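Rhamnosidase B (PDB 2OKX) is a glycoside hydrolase family 78 alpha-L-rhamnosidase that hydrolyses terminal alpha-L-rhamnose from its substrates, probably with inversion at the anomeric carbon. Local coordinates at residues A206-L211 / N418-V423; V402-A407 / D436-I441; G504-F509 / R833-T838. One frame throughout, in Å; residues are numbered along the deposited sequence.

Contact 1 (A206-L211 / N418-V423); sequences ASIQSL and NAILPV. With CA (calcium ion), chain C.
Ile420 lays its CD1 methyl against the start of strand 207-215, where CD1 comes 3.4 Å from Ser207 CA. The same methyl also reaches the chain at Ala206 and Ile208, so one branch of a single side chain makes most of the contact. Its CG1 sits between the backbone N and the carbonyl carbon (chi1 61°), and CD1 then extends onward to the strand. The second point of contact is between side chains: Ile208 CG1 lies 4.1 Å from Ile420 CD1, the two isoleucines crossing obliquely. No hydrogen bond joins the segments, and branched aliphatic groups suit a junction made by van der Waals contact alone; Ile208 also packs on Val416 and Leu417 of helix 414-417.

Beyond Ile420 the chain turns to the metal. Leu421 N bonds back to Asn418 O, Pro422 centres an inverse gamma turn, and Val423 O coordinates the calcium ion at 2.5 Å. A calcium-bound water donates to Leu421 O, and a second lies by Asn418 O. The loop after the 3-10 segment thus supplies a ligand to a site that His522 O helps complete: a calcium-binding loop packed on a sheet strand that opens with a classic beta bulge, Ala206 and Ser207 facing Asp442.

Contact 2 (V402-A407 / D436-I441); sequences VWRTLA and DCELVI
Arg404 and Glu438 meet through a salt bridge, the one direct link between these segments. The donor is Arg404 NH1, placed 2.8 Å from Glu438 OE1, and the bond is bent, with an N-H...O angle of 138°. OE1 accepts through its syn lone pair, on the side of the other carboxylate oxygen, while lying somewhat tilted from the guanidinium plane. The two flat groups are nearly coplanar, 7° apart, yet the pairing is not the symmetrical two-pronged one: a single nitrogen faces the carboxylate, with Glu438 OE2 3.2 Å from that same Arg404 NH1.

Chain shape explains this approach. Arg404 bends at chi3 (-59°), which brings its CD within 3.6 Å of Glu438 OE1; the two side chains cross at about a right angle although their flat ends are nearly coplanar. Glu438 reaches out with CG anti to its backbone N and stays extended beyond it. An arginine suits the loop position because its long, flexible chain can span the gap between a loop and a strand.

The backbone setting is a mixed beta-sheet in which strand 436-443 belongs to the concanavalin-like family region. Strand 207-215 runs between strands 406-410 and 436-443, antiparallel to both, so the salt bridge spans the strand that separates its two sides.

Packing around the pair involves both partners. Ala407 CB stands 3.6 Å above the plane of the Arg404 guanidinium, over its centre; a methyl is small enough to sit close over that face. Glu438 is buried, with its chain against Ser212, Phe509 and Thr511.

As for charge, in these buried surroundings the arginine probably helps to keep the carboxylate of Glu438 ionised.

Contact 3 (G504-F509 / R833-T838); sequences GFRYLF and RYDATT
Asp835 meets Arg506 through a salt bridge carried by one carboxylate oxygen. It is the C-prime residue of a Schellman motif that ends helix 817-833, and its positive phi (61°) lets the chain leave the helix there. With CG anti to the backbone N, the carboxylate is directed at the arginine. Asp835 OD2 receives Arg506 NH1 at 2.8 Å, with an N-H...O angle of 151°, and Arg506 NH2 more weakly at 3.2 Å. The guanidinium presents its edge, but OD2 is approached from above the carboxylate plane, the two groups being turned 71° from each other. Water 5 also donates to OD2 and is weakly bonded to Tyr507 OH.

The backbone of Asp835 contributes too: its O accepts from water 4, which takes a hydrogen bond from Arg506 NH1 at 3.0 Å. The arginine arrives from a classic beta bulge, Arg506 and Tyr507 both facing Val468, at the corner between strands 503-505 and 507-513. Its fully extended chain carries the charge from the concanavalin-like domain to the six-hairpin glycosidase domain, and the length of an extended arginine suits this span. Asp442 holds its NE in a second salt bridge, and Tyr507 OH lies 3.2 Å above the centre of the Arg506 guanidinium. With an alanine here in place of the arginine, Asp835 and Asp442 would probably lose a shared cationic partner and the direct polar link between the segments would go.

Past Ala836, Thr837 offers both branches. Its CG2 methyl lies 3.9 Å from Arg506 NH1, while OG1 bonds to water 4 and to the backbone N of Glu446. A threonine serves here because a methyl and a hydroxyl share one carbon. Thr838 then turns to its own domain, its hydroxyl bonded to His860 O.

How the contacts relate
The three contacts lie on the same side of the chain's centre, their own centres 16 to 18 Å apart, and all reach one mixed sheet. Strand 436-443 joins them: it pairs with strand 207-215 of contact 1 on one flank, through Gln209 and Ser210 to Val440, and with strand 507-513 of contact 3 on the other, through Ile441 to Leu508. Along the chain the segments of contacts 1 and 2 alternate, whereas contact 3 opens only after both have closed. Contact 1 ties the sheet to a calcium-binding loop, contact 2 works within the sheet and its adjoining loop, and contact 3 connects it to the glycosidase domain.

Contact 1 (A206-L211 / N418-V423)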
ATOM      1  N   ALA A 206      15.918 -14.588   8.885  1.00 14.99           N
ATOM      2  CA  ALA A 206      17.352 -14.466   9.119  1.00 15.81           C
ATOM      3  C   ALA A 206      17.753 -14.820  10.541  1.00 15.84           C
ATOM      4  O   ALA A 206      18.782 -15.455  10.758  1.00 14.83           O
ATOM      5  CB  ALA A 206      17.822 -13.042   8.797  1.00 14.28           C
ATOM      6  N   SER A 207      16.944 -14.410  11.511  1.00 14.56           N
ATOM      7  CA  SER A 207      17.277 -14.678  12.902  1.00 16.01           C
ATOM      8  C   SER A 207      16.079 -14.563  13.831  1.00 16.04           C
ATOM      9  O   SER A 207      14.992 -14.143  13.425  1.00 15.71           O
ATOM     10  CB  SER A 207      18.332 -13.677  13.371  1.00 17.43           C
ATOM     11  OG  SER A 207      17.802 -12.354  13.359  1.00 15.59           O
ATOM     12  N   ILE A 208      16.284 -14.957  15.081  1.00 15.40           N
ATOM     13  CA  ILE A 208      15.241 -14.820  16.081  1.00 16.53           C
ATOM     14  C   ILE A 208      15.804 -13.732  16.969  1.00 17.13           C
ATOM     15  O   ILE A 208      16.859 -13.901  17.584  1.00 20.35           O
ATOM     16  CB  ILE A 208      15.022 -16.106  16.891  1.00 19.46           C
ATOM     17  CG1 ILE A 208      14.417 -17.181  15.979  1.00 19.66           C
ATOM     18  CG2 ILE A 208      14.095 -15.809  18.089  1.00 17.87           C
ATOM     19  CD1 ILE A 208      13.978 -18.440  16.694  1.00 25.76           C
ATOM     20  N   GLN A 209      15.114 -12.604  17.007  1.00 17.05           N
ATOM     21  CA  GLN A 209      15.562 -11.461  17.781  1.00 17.27           C
ATOM     22  C   GLN A 209      15.341 -11.597  19.278  1.00 19.56           C
ATOM     23  O   GLN A 209      16.180 -11.171  20.066  1.00 17.89           O
ATOM     24  CB  GLN A 209      14.864 -10.200  17.279  1.00 19.71           C
ATOM     25  CG  GLN A 209      15.238  -8.948  18.046  1.00 23.48           C
ATOM     26  CD  GLN A 209      14.594  -7.719  17.456  1.00 27.62           C
ATOM     27  OE1 GLN A 209      14.901  -7.327  16.330  1.00 29.62           O
ATOM     28  NE2 GLN A 209      13.686  -7.108  18.204  1.00 27.08           N
ATOM     29  N   SER A 210      14.217 -12.186  19.673  1.00 19.19           N
ATOM     30  CA  SER A 210      13.932 -12.343  21.093  1.00 19.55           C
ATOM     31  C   SER A 210      12.813 -13.328  21.372  1.00 21.08           C
ATOM     32  O   SER A 210      12.078 -13.737  20.470  1.00 18.52           O
ATOM     33  CB  SER A 210      13.540 -10.992  21.699  1.00 19.83           C
ATOM     34  OG  SER A 210      12.310 -10.537  21.150  1.00 20.11           O
ATOM     35  N   LEU A 211      12.708 -13.705  22.642  1.00 20.99           N
ATOM     36  CA  LEU A 211      11.664 -14.599  23.116  1.00 22.94           C
ATOM     37  C   LEU A 211      11.228 -13.964  24.426  1.00 21.98           C
ATOM     38  O   LEU A 211      12.062 -13.526  25.214  1.00 22.60           O
ATOM     39  CB  LEU A 211      12.201 -16.018  23.351  1.00 24.54           C
ATOM     40  CG  LEU A 211      11.118 -17.043  23.724  1.00 28.22           C
ATOM     41  CD1 LEU A 211      11.574 -18.447  23.375  1.00 28.73           C
ATOM     42  CD2 LEU A 211      10.793 -16.932  25.199  1.00 28.50           C
ATOM     43  N   ASN A 418      15.836 -23.519  15.323  1.00 20.90           N
ATOM     44  CA  ASN A 418      15.449 -24.473  14.285  1.00 20.65           C
ATOM     45  C   ASN A 418      14.163 -24.043  13.592  1.00 19.40           C
ATOM     46  O   ASN A 418      13.904 -24.428  12.451  1.00 19.70           O
ATOM     47  CB  ASN A 418      15.229 -25.868  14.887  1.00 21.37           C
ATOM     48  CG  ASN A 418      16.517 -26.523  15.354  1.00 23.58           C
ATOM     49  OD1 ASN A 418      16.488 -27.492  16.119  1.00 26.62           O
ATOM     50  ND2 ASN A 418      17.650 -26.013  14.888  1.00 21.60           N
ATOM     51  N   ALA A 419      13.353 -23.250  14.287  1.00 19.34           N
ATOM     52  CA  ALA A 419      12.083 -22.793  13.736  1.00 20.12           C
ATOM     53  C   ALA A 419      12.224 -21.947  12.473  1.00 19.75           C
ATOM     54  O   ALA A 419      11.300 -21.880  11.665  1.00 20.64           O
ATOM     55  CB  ALA A 419      11.304 -22.017  14.803  1.00 20.64           C
ATOM     56  N   ILE A 420      13.372 -21.305  12.293  1.00 19.54           N
ATOM     57  CA  ILE A 420      13.563 -20.468  11.113  1.00 19.16           C
ATOM     58  C   ILE A 420      14.577 -21.039  10.130  1.00 18.85           C
ATOM     59  O   ILE A 420      14.969 -20.361   9.183  1.00 18.30           O
ATOM     60  CB  ILE A 420      14.033 -19.057  11.498  1.00 20.05           C
ATOM     61  CG1 ILE A 420      15.374 -19.144  12.234  1.00 19.59           C
ATOM     62  CG2 ILE A 420      12.977 -18.377  12.357  1.00 18.26           C
ATOM     63  CD1 ILE A 420      16.112 -17.816  12.334  1.00 16.56           C
ATOM     64  N   LEU A 421      14.993 -22.282  10.356  1.00 18.39           N
ATOM     65  CA  LEU A 421      15.976 -22.939   9.497  1.00 19.16           C
ATOM     66  C   LEU A 421      15.375 -24.078   8.679  1.00 20.38           C
ATOM     67  O   LEU A 421      14.487 -24.794   9.146  1.00 21.69           O
ATOM     68  CB  LEU A 421      17.125 -23.490  10.351  1.00 18.91           C
ATOM     69  CG  LEU A 421      17.932 -22.472  11.165  1.00 19.83           C
ATOM     70  CD1 LEU A 421      18.948 -23.193  12.033  1.00 21.88           C
ATOM     71  CD2 LEU A 421      18.633 -21.500  10.222  1.00 20.94           C
ATOM     72  N   PRO A 422      15.841 -24.252   7.434  1.00 19.53           N
ATOM     73  CA  PRO A 422      15.312 -25.337   6.603  1.00 19.69           C
ATOM     74  C   PRO A 422      16.034 -26.636   6.963  1.00 19.38           C
ATOM     75  O   PRO A 422      16.869 -27.132   6.203  1.00 17.86           O
ATOM     76  CB  PRO A 422      15.610 -24.858   5.185  1.00 19.70           C
ATOM     77  CG  PRO A 422      16.905 -24.122   5.358  1.00 19.12           C
ATOM     78  CD  PRO A 422      16.686 -23.340   6.641  1.00 19.57           C
ATOM     79  N   VAL A 423      15.710 -27.165   8.142  1.00 20.54           N
ATOM     80  CA  VAL A 423      16.309 -28.400   8.655  1.00 19.40           C
ATOM     81  C   VAL A 423      15.210 -29.333   9.158  1.00 21.38           C
ATOM     82  O   VAL A 423      14.084 -28.901   9.395  1.00 20.76           O
ATOM     83  CB  VAL A 423      17.286 -28.114   9.830  1.00 18.95           C
ATOM     84  CG1 VAL A 423      18.437 -27.244   9.353  1.00 18.06           C
ATOM     85  CG2 VAL A 423      16.550 -27.423  10.979  1.00 19.14           C
TER
HETATM   86 CA    CA C4001      11.822 -27.972   9.694  1.00 29.29          CA
HETATM   87  O   HOH W   1      13.104 -26.845  11.259  1.00 20.01           O
HETATM   88  O   HOH W   2      12.326 -26.367   8.093  1.00 25.56           O
HETATM   89  O   HOH W   3      11.189 -29.641  11.299  1.00 26.07           O

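Contact 2 (V402-A407 / D436-I441)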
ATOM      1  N   VAL A 402       0.067  -4.259  21.046  1.00 17.91           N
ATOM      2  CA  VAL A 402       0.342  -2.874  21.403  1.00 18.23           C
ATOM      3  C   VAL A 402       0.328  -2.721  22.918  1.00 19.18           C
ATOM      4  O   VAL A 402       1.158  -2.019  23.486  1.00 18.90           O
ATOM      5  CB  VAL A 402      -0.695  -1.922  20.781  1.00 18.28           C
ATOM      6  CG1 VAL A 402      -0.503  -0.505  21.316  1.00 17.21           C
ATOM      7  CG2 VAL A 402      -0.544  -1.938  19.269  1.00 19.18           C
ATOM      8  N   TRP A 403      -0.624  -3.370  23.576  1.00 20.73           N
ATOM      9  CA  TRP A 403      -0.678  -3.304  25.029  1.00 21.11           C
ATOM     10  C   TRP A 403      -0.527  -4.694  25.604  1.00 20.81           C
ATOM     11  O   TRP A 403      -1.439  -5.518  25.519  1.00 22.41           O
ATOM     12  CB  TRP A 403      -1.994  -2.682  25.517  1.00 20.97           C
ATOM     13  CG  TRP A 403      -2.107  -2.606  27.032  1.00 23.52           C
ATOM     14  CD1 TRP A 403      -1.085  -2.640  27.941  1.00 20.81           C
ATOM     15  CD2 TRP A 403      -3.311  -2.427  27.792  1.00 21.51           C
ATOM     16  NE1 TRP A 403      -1.579  -2.492  29.218  1.00 22.75           N
ATOM     17  CE2 TRP A 403      -2.941  -2.359  29.155  1.00 22.86           C
ATOM     18  CE3 TRP A 403      -4.665  -2.315  27.453  1.00 22.30           C
ATOM     19  CZ2 TRP A 403      -3.879  -2.183  30.182  1.00 23.68           C
ATOM     20  CZ3 TRP A 403      -5.602  -2.138  28.476  1.00 23.76           C
ATOM     21  CH2 TRP A 403      -5.200  -2.075  29.822  1.00 25.54           C
ATOM     22  N   ARG A 404       0.648  -4.950  26.163  1.00 22.20           N
ATOM     23  CA  ARG A 404       0.954  -6.223  26.792  1.00 22.38           C
ATOM     24  C   ARG A 404       1.060  -5.897  28.276  1.00 23.34           C
ATOM     25  O   ARG A 404       1.898  -5.094  28.681  1.00 21.83           O
ATOM     26  CB  ARG A 404       2.290  -6.782  26.272  1.00 20.89           C
ATOM     27  CG  ARG A 404       2.278  -7.165  24.794  1.00 21.57           C
ATOM     28  CD  ARG A 404       3.666  -7.571  24.300  1.00 20.73           C
ATOM     29  NE  ARG A 404       4.639  -6.495  24.482  1.00 21.34           N
ATOM     30  CZ  ARG A 404       5.947  -6.622  24.286  1.00 22.07           C
ATOM     31  NH1 ARG A 404       6.457  -7.782  23.895  1.00 23.37           N
ATOM     32  NH2 ARG A 404       6.753  -5.595  24.511  1.00 22.07           N
ATOM     33  N   THR A 405       0.189  -6.505  29.079  1.00 25.51           N
ATOM     34  CA  THR A 405       0.187  -6.277  30.518  1.00 26.15           C
ATOM     35  C   THR A 405       1.434  -6.887  31.156  1.00 26.77           C
ATOM     36  O   THR A 405       1.796  -6.564  32.288  1.00 26.10           O
ATOM     37  CB  THR A 405      -1.082  -6.866  31.150  1.00 27.92           C
ATOM     38  OG1 THR A 405      -1.223  -8.238  30.757  1.00 28.91           O
ATOM     39  CG2 THR A 405      -2.305  -6.092  30.675  1.00 28.20           C
ATOM     40  N   LEU A 406       2.085  -7.770  30.409  1.00 24.56           N
ATOM     41  CA  LEU A 406       3.312  -8.416  30.848  1.00 24.42           C
ATOM     42  C   LEU A 406       4.188  -8.642  29.621  1.00 23.16           C
ATOM     43  O   LEU A 406       3.713  -9.132  28.603  1.00 22.48           O
ATOM     44  CB  LEU A 406       3.020  -9.768  31.508  1.00 24.67           C
ATOM     45  CG  LEU A 406       4.274 -10.615  31.750  1.00 26.10           C
ATOM     46  CD1 LEU A 406       5.117  -9.968  32.839  1.00 27.65           C
ATOM     47  CD2 LEU A 406       3.887 -12.033  32.141  1.00 26.80           C
ATOM     48  N   ALA A 407       5.462  -8.278  29.729  1.00 22.75           N
ATOM     49  CA  ALA A 407       6.426  -8.454  28.642  1.00 24.24           C
ATOM     50  C   ALA A 407       7.757  -8.738  29.321  1.00 24.07           C
ATOM     51  O   ALA A 407       8.458  -7.825  29.745  1.00 25.11           O
ATOM     52  CB  ALA A 407       6.517  -7.187  27.797  1.00 23.54           C
ATOM     53  N   ASP A 436       2.032 -16.222  27.887  1.00 26.94           N
ATOM     54  CA  ASP A 436       2.169 -16.711  26.521  1.00 24.62           C
ATOM     55  C   ASP A 436       3.633 -16.650  26.078  1.00 23.17           C
ATOM     56  O   ASP A 436       4.459 -16.003  26.720  1.00 22.64           O
ATOM     57  CB  ASP A 436       1.324 -15.855  25.579  1.00 25.31           C
ATOM     58  CG  ASP A 436      -0.120 -15.724  26.038  1.00 28.58           C
ATOM     59  OD1 ASP A 436      -0.759 -14.713  25.680  1.00 27.99           O
ATOM     60  OD2 ASP A 436      -0.617 -16.631  26.743  1.00 27.47           O
ATOM     61  N   CYS A 437       3.940 -17.311  24.967  1.00 22.22           N
ATOM     62  CA  CYS A 437       5.297 -17.327  24.439  1.00 22.43           C
ATOM     63  C   CYS A 437       5.379 -16.464  23.186  1.00 20.79           C
ATOM     64  O   CYS A 437       4.792 -16.797  22.162  1.00 20.04           O
ATOM     65  CB  CYS A 437       5.720 -18.756  24.090  1.00 23.34           C
ATOM     66  SG  CYS A 437       7.412 -18.885  23.454  1.00 24.39           S
ATOM     67  N   GLU A 438       6.108 -15.357  23.277  1.00 19.82           N
ATOM     68  CA  GLU A 438       6.258 -14.459  22.140  1.00 18.39           C
ATOM     69  C   GLU A 438       7.630 -14.580  21.481  1.00 19.56           C
ATOM     70  O   GLU A 438       8.660 -14.439  22.138  1.00 21.29           O
ATOM     71  CB  GLU A 438       6.055 -13.011  22.578  1.00 19.22           C
ATOM     72  CG  GLU A 438       6.405 -11.990  21.494  1.00 19.94           C
ATOM     73  CD  GLU A 438       6.561 -10.591  22.054  1.00 20.94           C
ATOM     74  OE1 GLU A 438       5.534  -9.945  22.353  1.00 20.35           O
ATOM     75  OE2 GLU A 438       7.718 -10.146  22.206  1.00 21.69           O
ATOM     76  N   LEU A 439       7.631 -14.842  20.183  1.00 19.99           N
ATOM     77  CA  LEU A 439       8.867 -14.939  19.418  1.00 21.30           C
ATOM     78  C   LEU A 439       8.907 -13.769  18.444  1.00 20.98           C
ATOM     79  O   LEU A 439       7.919 -13.503  17.768  1.00 21.48           O
ATOM     80  CB  LEU A 439       8.896 -16.233  18.603  1.00 23.47           C
ATOM     81  CG  LEU A 439       9.553 -17.497  19.155  1.00 24.71           C
ATOM     82  CD1 LEU A 439       9.043 -17.812  20.538  1.00 27.58           C
ATOM     83  CD2 LEU A 439       9.277 -18.642  18.188  1.00 23.05           C
ATOM     84  N   VAL A 440      10.030 -13.059  18.382  1.00 20.46           N
ATOM     85  CA  VAL A 440      10.163 -11.973  17.414  1.00 18.68           C
ATOM     86  C   VAL A 440      11.114 -12.520  16.359  1.00 17.92           C
ATOM     87  O   VAL A 440      12.301 -12.724  16.619  1.00 16.54           O
ATOM     88  CB  VAL A 440      10.743 -10.680  18.031  1.00 18.68           C
ATOM     89  CG1 VAL A 440      10.970  -9.642  16.931  1.00 20.33           C
ATOM     90  CG2 VAL A 440       9.766 -10.112  19.054  1.00 19.39           C
ATOM     91  N   ILE A 441      10.562 -12.789  15.181  1.00 16.80           N
ATOM     92  CA  ILE A 441      11.305 -13.350  14.062  1.00 16.84           C
ATOM     93  C   ILE A 441      11.752 -12.222  13.142  1.00 16.53           C
ATOM     94  O   ILE A 441      10.925 -11.437  12.696  1.00 16.94           O
ATOM     95  CB  ILE A 441      10.402 -14.312  13.248  1.00 18.58           C
ATOM     96  CG1 ILE A 441       9.823 -15.396  14.168  1.00 20.57           C
ATOM     97  CG2 ILE A 441      11.180 -14.923  12.104  1.00 15.58           C
ATOM     98  CD1 ILE A 441      10.857 -16.242  14.844  1.00 23.04           C
TER

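Contact 3 (G504-F509 / R833-T838)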
ATOM      1  N   GLY A 504       3.307  -6.670   4.509  1.00 17.35           N
ATOM      2  CA  GLY A 504       4.659  -6.173   4.327  1.00 16.62           C
ATOM      3  C   GLY A 504       5.204  -5.890   5.712  1.00 15.38           C
ATOM      4  O   GLY A 504       4.525  -5.263   6.528  1.00 15.79           O
ATOM      5  N   PHE A 505       6.415  -6.355   5.991  1.00 14.04           N
ATOM      6  CA  PHE A 505       7.018  -6.161   7.303  1.00 14.88           C
ATOM      7  C   PHE A 505       8.425  -6.748   7.307  1.00 14.98           C
ATOM      8  O   PHE A 505       8.825  -7.425   6.361  1.00 14.24           O
ATOM      9  CB  PHE A 505       6.181  -6.897   8.356  1.00 16.66           C
ATOM     10  CG  PHE A 505       6.145  -8.389   8.154  1.00 17.35           C
ATOM     11  CD1 PHE A 505       7.081  -9.213   8.773  1.00 17.60           C
ATOM     12  CD2 PHE A 505       5.216  -8.965   7.293  1.00 17.77           C
ATOM     13  CE1 PHE A 505       7.097 -10.587   8.536  1.00 18.13           C
ATOM     14  CE2 PHE A 505       5.221 -10.344   7.046  1.00 19.76           C
ATOM     15  CZ  PHE A 505       6.164 -11.157   7.669  1.00 19.35           C
ATOM     16  N   ARG A 506       9.174  -6.477   8.368  1.00 14.75           N
ATOM     17  CA  ARG A 506      10.504  -7.050   8.507  1.00 15.11           C
ATOM     18  C   ARG A 506      10.520  -7.971   9.724  1.00 15.08           C
ATOM     19  O   ARG A 506      11.102  -9.049   9.684  1.00 14.70           O
ATOM     20  CB  ARG A 506      11.586  -5.974   8.691  1.00 15.18           C
ATOM     21  CG  ARG A 506      12.904  -6.587   9.165  1.00 14.63           C
ATOM     22  CD  ARG A 506      14.128  -5.665   9.102  1.00 15.60           C
ATOM     23  NE  ARG A 506      15.268  -6.324   9.743  1.00 14.48           N
ATOM     24  CZ  ARG A 506      16.473  -5.781   9.923  1.00 16.48           C
ATOM     25  NH1 ARG A 506      16.735  -4.551   9.504  1.00 15.23           N
ATOM     26  NH2 ARG A 506      17.414  -6.467  10.561  1.00 16.96           N
ATOM     27  N   TYR A 507       9.874  -7.539  10.804  1.00 15.25           N
ATOM     28  CA  TYR A 507       9.847  -8.312  12.046  1.00 16.12           C
ATOM     29  C   TYR A 507       8.470  -8.905  12.296  1.00 17.10           C
ATOM     30  O   TYR A 507       7.466  -8.211  12.194  1.00 16.52           O
ATOM     31  CB  TYR A 507      10.216  -7.413  13.227  1.00 14.51           C
ATOM     32  CG  TYR A 507      11.503  -6.647  13.021  1.00 18.92           C
ATOM     33  CD1 TYR A 507      12.738  -7.199  13.380  1.00 18.18           C
ATOM     34  CD2 TYR A 507      11.485  -5.370  12.467  1.00 17.01           C
ATOM     35  CE1 TYR A 507      13.927  -6.486  13.195  1.00 19.16           C
ATOM     36  CE2 TYR A 507      12.663  -4.652  12.276  1.00 18.34           C
ATOM     37  CZ  TYR A 507      13.876  -5.211  12.644  1.00 17.04           C
ATOM     38  OH  TYR A 507      15.027  -4.476  12.485  1.00 20.39           O
ATOM     39  N   LEU A 508       8.430 -10.189  12.635  1.00 18.17           N
ATOM     40  CA  LEU A 508       7.164 -10.854  12.901  1.00 18.54           C
ATOM     41  C   LEU A 508       7.040 -11.275  14.357  1.00 17.85           C
ATOM     42  O   LEU A 508       7.865 -12.032  14.876  1.00 19.32           O
ATOM     43  CB  LEU A 508       7.012 -12.090  12.013  1.00 18.97           C
ATOM     44  CG  LEU A 508       5.683 -12.850  12.130  1.00 19.73           C
ATOM     45  CD1 LEU A 508       4.557 -12.016  11.531  1.00 20.43           C
ATOM     46  CD2 LEU A 508       5.783 -14.181  11.399  1.00 18.96           C
ATOM     47  N   PHE A 509       6.017 -10.765  15.027  1.00 17.45           N
ATOM     48  CA  PHE A 509       5.768 -11.159  16.404  1.00 17.73           C
ATOM     49  C   PHE A 509       4.894 -12.400  16.285  1.00 19.60           C
ATOM     50  O   PHE A 509       3.767 -12.319  15.799  1.00 20.96           O
ATOM     51  CB  PHE A 509       5.003 -10.073  17.169  1.00 16.23           C
ATOM     52  CG  PHE A 509       5.862  -8.930  17.624  1.00 18.48           C
ATOM     53  CD1 PHE A 509       6.301  -7.963  16.725  1.00 19.66           C
ATOM     54  CD2 PHE A 509       6.240  -8.826  18.960  1.00 19.30           C
ATOM     55  CE1 PHE A 509       7.109  -6.903  17.153  1.00 21.14           C
ATOM     56  CE2 PHE A 509       7.045  -7.773  19.398  1.00 19.70           C
ATOM     57  CZ  PHE A 509       7.480  -6.810  18.492  1.00 21.16           C
ATOM     58  N   ARG A 833      21.734   4.345   8.928  1.00 16.96           N
ATOM     59  CA  ARG A 833      22.209   4.425  10.303  1.00 16.97           C
ATOM     60  C   ARG A 833      21.260   3.627  11.192  1.00 17.96           C
ATOM     61  O   ARG A 833      21.690   2.974  12.141  1.00 18.24           O
ATOM     62  CB  ARG A 833      22.277   5.882  10.771  1.00 17.58           C
ATOM     63  CG  ARG A 833      22.897   6.064  12.166  1.00 17.14           C
ATOM     64  CD  ARG A 833      21.843   6.060  13.282  1.00 18.91           C
ATOM     65  NE  ARG A 833      22.457   6.110  14.613  1.00 19.28           N
ATOM     66  CZ  ARG A 833      22.984   5.058  15.236  1.00 20.88           C
ATOM     67  NH1 ARG A 833      22.972   3.865  14.656  1.00 19.14           N
ATOM     68  NH2 ARG A 833      23.528   5.197  16.439  1.00 18.97           N
ATOM     69  N   TYR A 834      19.971   3.672  10.869  1.00 18.86           N
ATOM     70  CA  TYR A 834      18.970   2.944  11.640  1.00 21.01           C
ATOM     71  C   TYR A 834      18.669   1.568  11.051  1.00 20.31           C
ATOM     72  O   TYR A 834      17.595   1.007  11.264  1.00 21.26           O
ATOM     73  CB  TYR A 834      17.685   3.775  11.758  1.00 21.77           C
ATOM     74  CG  TYR A 834      17.878   5.023  12.591  1.00 25.36           C
ATOM     75  CD1 TYR A 834      18.167   6.252  11.994  1.00 27.39           C
ATOM     76  CD2 TYR A 834      17.840   4.962  13.980  1.00 27.62           C
ATOM     77  CE1 TYR A 834      18.419   7.390  12.764  1.00 29.06           C
ATOM     78  CE2 TYR A 834      18.090   6.092  14.759  1.00 31.52           C
ATOM     79  CZ  TYR A 834      18.382   7.298  14.145  1.00 31.54           C
ATOM     80  OH  TYR A 834      18.660   8.405  14.917  1.00 36.62           O
ATOM     81  N   ASP A 835      19.635   1.034  10.311  1.00 19.69           N
ATOM     82  CA  ASP A 835      19.538  -0.290   9.697  1.00 19.64           C
ATOM     83  C   ASP A 835      18.392  -0.470   8.700  1.00 19.29           C
ATOM     84  O   ASP A 835      17.814  -1.550   8.594  1.00 16.50           O
ATOM     85  CB  ASP A 835      19.453  -1.362  10.793  1.00 19.83           C
ATOM     86  CG  ASP A 835      19.731  -2.760  10.269  1.00 22.74           C
ATOM     87  OD1 ASP A 835      20.563  -2.897   9.348  1.00 21.89           O
ATOM     88  OD2 ASP A 835      19.132  -3.727  10.784  1.00 22.95           O
ATOM     89  N   ALA A 836      18.070   0.584   7.960  1.00 18.51           N
ATOM     90  CA  ALA A 836      17.009   0.497   6.966  1.00 20.02           C
ATOM     91  C   ALA A 836      17.424  -0.473   5.854  1.00 20.18           C
ATOM     92  O   ALA A 836      18.598  -0.553   5.492  1.00 20.68           O
ATOM     93  CB  ALA A 836      16.728   1.881   6.372  1.00 18.92           C
ATOM     94  N   THR A 837      16.464  -1.223   5.326  1.00 18.21           N
ATOM     95  CA  THR A 837      16.759  -2.148   4.240  1.00 17.35           C
ATOM     96  C   THR A 837      15.934  -1.716   3.035  1.00 16.98           C
ATOM     97  O   THR A 837      15.972  -2.349   1.980  1.00 17.23           O
ATOM     98  CB  THR A 837      16.426  -3.611   4.627  1.00 18.74           C
ATOM     99  OG1 THR A 837      15.100  -3.684   5.164  1.00 17.70           O
ATOM    100  CG2 THR A 837      17.426  -4.125   5.665  1.00 20.47           C
ATOM    101  N   THR A 838      15.194  -0.625   3.222  1.00 16.40           N
ATOM    102  CA  THR A 838      14.346  -0.028   2.194  1.00 18.18           C
ATOM    103  C   THR A 838      14.320   1.483   2.437  1.00 18.37           C
ATOM    104  O   THR A 838      14.729   1.949   3.501  1.00 17.87           O
ATOM    105  CB  THR A 838      12.894  -0.585   2.245  1.00 18.52           C
ATOM    106  OG1 THR A 838      12.370  -0.450   3.572  1.00 19.77           O
ATOM    107  CG2 THR A 838      12.871  -2.054   1.851  1.00 17.62           C
TER
HETATM  108  O   HOH W   4      15.070  -2.772   7.825  1.00 17.55           O
HETATM  109  O   HOH W   5      18.228  -3.631  13.398  1.00 42.50           O